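Local coordinates for putative lipoprotein (Bacteroides fragilis, PDB 3QNK) that probably binds glycans at the outer membrane as a SusD-like lipoprotein, although its actual ligand is not established, at residues F59-D64 against Q452-V457; A169-G172 against G177-T180. All blocks are in the same frame, centred on the assembly; numbering follows the deposited sequence.

Contact 1 (F59-D64 against Q452-V457); sequences FKFNYD and QRFYDV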
# COMPACT_ATOMS: atom_id res chain seq x y z
N PHE B 59 -9.37 15.88 -1.30
CA PHE B 59 -10.33 16.67 -0.51
C PHE B 59 -11.79 16.53 -0.88
O PHE B 59 -12.57 17.41 -0.49
CB PHE B 59 -9.91 18.14 -0.50
CG PHE B 59 -8.48 18.32 -0.01
CD1 PHE B 59 -8.09 17.86 1.24
CD2 PHE B 59 -7.53 18.92 -0.83
CE1 PHE B 59 -6.76 18.00 1.66
CE2 PHE B 59 -6.20 19.05 -0.41
CZ PHE B 59 -5.83 18.57 0.82
N LYS B 60 -12.20 15.38 -1.46
CA LYS B 60 -13.60 15.15 -1.81
C LYS B 60 -14.53 15.22 -0.57
O LYS B 60 -15.70 15.63 -0.73
CB LYS B 60 -13.78 13.84 -2.56
CG LYS B 60 -13.75 14.04 -4.06
CD LYS B 60 -13.80 12.73 -4.78
CE LYS B 60 -13.67 12.96 -6.25
NZ LYS B 60 -13.67 11.68 -6.98
N PHE B 61 -14.01 14.92 0.65
CA PHE B 61 -14.81 14.98 1.90
C PHE B 61 -15.41 16.36 2.09
O PHE B 61 -16.58 16.51 2.42
CB PHE B 61 -13.93 14.61 3.13
CG PHE B 61 -14.56 14.80 4.49
CD1 PHE B 61 -14.49 16.03 5.16
CD2 PHE B 61 -15.21 13.74 5.13
CE1 PHE B 61 -15.11 16.21 6.41
CE2 PHE B 61 -15.80 13.92 6.40
CZ PHE B 61 -15.79 15.17 7.00
N ASN B 62 -14.58 17.37 1.89
CA ASN B 62 -14.93 18.76 2.09
C ASN B 62 -16.16 19.22 1.26
O ASN B 62 -16.76 20.23 1.59
CB ASN B 62 -13.73 19.63 1.77
CG ASN B 62 -12.65 19.55 2.81
OD1 ASN B 62 -12.90 19.36 3.99
ND2 ASN B 62 -11.42 19.78 2.42
N TYR B 63 -16.54 18.46 0.24
CA TYR B 63 -17.68 18.81 -0.61
C TYR B 63 -18.71 17.65 -0.65
O TYR B 63 -19.55 17.63 -1.52
CB TYR B 63 -17.20 19.18 -2.04
CG TYR B 63 -15.94 20.02 -2.05
CD1 TYR B 63 -15.99 21.40 -1.77
CD2 TYR B 63 -14.68 19.44 -2.21
CE1 TYR B 63 -14.82 22.17 -1.73
CE2 TYR B 63 -13.50 20.20 -2.12
CZ TYR B 63 -13.59 21.57 -1.92
OH TYR B 63 -12.43 22.29 -1.89
N ASP B 64 -18.64 16.70 0.30
CA ASP B 64 -19.50 15.52 0.42
C ASP B 64 -19.48 14.76 -0.94
O ASP B 64 -20.53 14.48 -1.52
CB ASP B 64 -20.93 15.87 0.89
CG ASP B 64 -21.84 14.66 1.10
OD1 ASP B 64 -21.33 13.61 1.56
OD2 ASP B 64 -23.05 14.75 0.77
N GLN B 452 -6.67 16.34 15.77
CA GLN B 452 -7.82 16.05 16.64
C GLN B 452 -9.11 16.71 16.19
O GLN B 452 -10.17 16.14 16.39
CB GLN B 452 -7.52 16.49 18.08
CG GLN B 452 -6.64 15.55 18.88
CD GLN B 452 -7.14 15.39 20.28
OE1 GLN B 452 -8.35 15.15 20.55
NE2 GLN B 452 -6.19 15.41 21.18
N ARG B 453 -9.04 17.90 15.60
CA ARG B 453 -10.19 18.70 15.20
C ARG B 453 -11.21 17.91 14.40
O ARG B 453 -12.42 18.04 14.64
CB ARG B 453 -9.74 19.93 14.40
CG ARG B 453 -10.86 20.92 14.06
CD ARG B 453 -11.60 21.33 15.30
NE ARG B 453 -12.66 22.27 14.98
CZ ARG B 453 -13.43 22.83 15.89
NH1 ARG B 453 -13.28 22.53 17.18
NH2 ARG B 453 -14.36 23.70 15.53
N PHE B 454 -10.75 17.10 13.46
CA PHE B 454 -11.63 16.36 12.59
C PHE B 454 -12.48 15.39 13.43
O PHE B 454 -13.68 15.27 13.20
CB PHE B 454 -10.77 15.65 11.53
CG PHE B 454 -11.52 14.69 10.65
CD1 PHE B 454 -11.90 13.44 11.13
CD2 PHE B 454 -11.89 15.05 9.37
CE1 PHE B 454 -12.65 12.58 10.35
CE2 PHE B 454 -12.70 14.22 8.60
CZ PHE B 454 -13.07 12.99 9.09
N TYR B 455 -11.88 14.72 14.41
CA TYR B 455 -12.56 13.75 15.28
C TYR B 455 -13.35 14.46 16.38
O TYR B 455 -14.34 13.92 16.84
CB TYR B 455 -11.55 12.76 15.85
CG TYR B 455 -10.75 12.07 14.77
CD1 TYR B 455 -11.33 11.08 13.96
CD2 TYR B 455 -9.42 12.42 14.53
CE1 TYR B 455 -10.60 10.48 12.93
CE2 TYR B 455 -8.68 11.81 13.52
CZ TYR B 455 -9.28 10.85 12.72
OH TYR B 455 -8.51 10.25 11.76
N ASP B 456 -12.96 15.69 16.74
CA ASP B 456 -13.72 16.47 17.70
C ASP B 456 -15.07 16.92 17.05
O ASP B 456 -16.13 16.70 17.63
CB ASP B 456 -12.91 17.66 18.18
CG ASP B 456 -11.81 17.31 19.19
OD1 ASP B 456 -11.85 16.19 19.77
OD2 ASP B 456 -10.92 18.17 19.42
N VAL B 457 -15.02 17.40 15.80
CA VAL B 457 -16.19 17.80 15.02
C VAL B 457 -17.15 16.60 14.86
O VAL B 457 -18.37 16.75 14.99
CB VAL B 457 -15.73 18.39 13.65
CG1 VAL B 457 -16.87 18.44 12.63
CG2 VAL B 457 -15.11 19.78 13.82

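Contact 2 (A169-G172 against G177-T180); sequences ASYG and GRAT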
# COMPACT_ATOMS: atom_id res chain seq x y z
N ALA B 169 5.83 2.44 34.62
CA ALA B 169 5.52 3.87 34.58
C ALA B 169 6.65 4.64 33.90
O ALA B 169 6.41 5.68 33.28
CB ALA B 169 5.29 4.40 35.99
N SER B 170 7.87 4.10 33.98
CA SER B 170 9.07 4.71 33.42
C SER B 170 10.06 3.68 32.93
O SER B 170 10.00 2.51 33.33
CB SER B 170 9.74 5.59 34.48
OG SER B 170 10.73 6.42 33.90
N TYR B 171 10.99 4.11 32.07
CA TYR B 171 12.09 3.30 31.53
C TYR B 171 13.46 3.91 31.86
O TYR B 171 13.55 5.10 32.22
CB TYR B 171 11.96 3.16 30.00
CG TYR B 171 10.81 2.30 29.56
CD1 TYR B 171 10.95 0.92 29.44
CD2 TYR B 171 9.57 2.87 29.23
CE1 TYR B 171 9.88 0.12 29.03
CE2 TYR B 171 8.50 2.08 28.85
CZ TYR B 171 8.66 0.71 28.73
OH TYR B 171 7.60 -0.08 28.33
N GLY B 172 14.52 3.11 31.65
CA GLY B 172 15.91 3.52 31.76
C GLY B 172 16.25 4.42 30.58
O GLY B 172 15.39 4.65 29.70
N GLY B 177 11.26 6.02 25.10
CA GLY B 177 10.54 6.10 23.82
C GLY B 177 9.41 5.07 23.70
O GLY B 177 8.44 5.25 22.95
N ARG B 178 9.54 3.96 24.47
CA ARG B 178 8.60 2.84 24.57
C ARG B 178 7.25 3.31 25.18
O ARG B 178 7.15 4.43 25.70
CB ARG B 178 9.23 1.70 25.42
CG ARG B 178 10.38 0.90 24.77
CD ARG B 178 10.64 -0.45 25.49
NE ARG B 178 11.78 -1.23 24.98
CZ ARG B 178 11.76 -2.06 23.92
NH1 ARG B 178 10.65 -2.22 23.21
NH2 ARG B 178 12.87 -2.71 23.56
N ALA B 179 6.22 2.47 25.14
CA ALA B 179 4.93 2.76 25.75
C ALA B 179 5.01 2.59 27.27
O ALA B 179 5.54 1.59 27.76
CB ALA B 179 3.88 1.83 25.18
N THR B 180 4.49 3.56 28.02
CA THR B 180 4.47 3.52 29.49
C THR B 180 3.07 3.24 30.01
O THR B 180 2.11 3.22 29.22
CB THR B 180 4.96 4.86 30.06
OG1 THR B 180 4.23 5.97 29.44
CG2 THR B 180 6.47 5.03 29.91

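Contact 1 (F59-D64 against Q452-V457)
Phe61 and Phe454 meet ring against ring, joining a loop early in the chain of this SusD-like, alpha-superhelical protein to a helix from late in the chain. The closest approach is Phe61 CZ to Phe454 CE2, at 3.6 Å. Seen from Phe61, the partner lies over one face of the ring, with Phe454 CE2 offset toward the rim, while CE1 and CE2 of Phe61 are each 3.8 Å from that same Phe454 CE2. The planes are inclined by 50° and the centroids lie 5.1 Å apart, so the pair is oblique, neither a parallel stack nor an edge-to-face one. It buries 83 Å² over both sides, all of it from these two phenylalanines.

The backbones stand well apart, with 11.2 Å between Phe61 CA and Phe454 CA, and the two side chains bridge that gap from opposite directions. Both do it with the same first torsion: CG is anti to the backbone N (chi1 173° in Phe61, 172° in Phe454), which carries each ring out toward the other segment.

Around the ring pair, polar contacts are consistent with holding both segments in place. Phe61 sits in a short 3-10 turn, residues 60-62, which follows helix 55-58. Asn62 is tied on by its side chain, OD1 to Gln467 and ND2 to the backbone O of Asn41, and Asp64 forms a salt bridge with Arg494. Phe454 stands in the first turn of helix 453-460, where Arg453 pairs with Asp44 and the Tyr455 hydroxyl bonds to Gln39. The neighbouring aromatics also pack within that turn: Phe454 CD1 lies 3.6 Å above the plane of the Tyr455 ring, offset toward its rim.

Contact 2 (A169-G172 against G177-T180)
The backbones of 169-172 and 177-180 converge toward the base of a hairpin-like loop without regular strands, their CA atoms 5.2 Å apart at Ala169 and Thr180 but 7.8 Å at Tyr171 and Arg178. This is the connection between helices 149-166 and 181-194, which are probably part of the SusD-like alpha superhelix, and Tyr171 makes the largest share of the contact between the two segments.

Its hydroxyl donates a hydrogen bond of 2.7 Å from Tyr171 OH to Ala179 O. The C=O...donor angle is 155°, and the donor is tilted 22° out of the carbonyl plane, so the hydroxyl comes in roughly from beyond the carbonyl oxygen. With CG anti to the carbonyl carbon (chi1 -70°), the Tyr171 ring reaches across the loop to this acceptor.

Arg178 packs over one face of the same ring. Its CB stands 3.8 Å from the Tyr171 ring centroid, a CH-pi contact displaced toward the CZ-CE2 bond of the ring, with Arg178 CB 3.5 Å from both Tyr171 CZ and Tyr171 CE2. Farther out, Arg178 CD approaches Tyr171 CE1. The two side chains cross at about a right angle, and Arg178 NH1 forms a long, weak ion pair with Glu110 of helix 101-126.

At the ring edge lies the methyl of Thr180, with CG2 3.7 Å from Tyr171 CE2. Thr180 also serves as N-cap of helix 181-194: its OG1 hydrogen-bonds to the backbone N of Ala183 and to the hydroxyl of Tyr213. The oxygen thus serves the helix start while the methyl branch faces the loop, where Thr180 CG2 lies 3.4 Å from Ala169 O.

Overall arrangement
Contact 1 is a core contact joining segments 388 residues apart, whereas contact 2 is a surface contact within one interhelical loop. Their centres lie 34 Å apart, on opposite sides of the chain's centre, with nearest atoms about 16 Å apart. Contact 2 falls within the sequence span bridged by contact 1, but the two share no residue. Their chemistry follows their places. Buried contact 1 is purely apolar between its segments, with polar anchoring left to neighbours; contact 2 buries about three times the area (251 Å² against 83 Å²) and mixes a hydrogen bond with CH-pi and methyl packing. Helix 101-126 borders both regions, meeting Tyr455 near contact 1 and Tyr171 in contact 2.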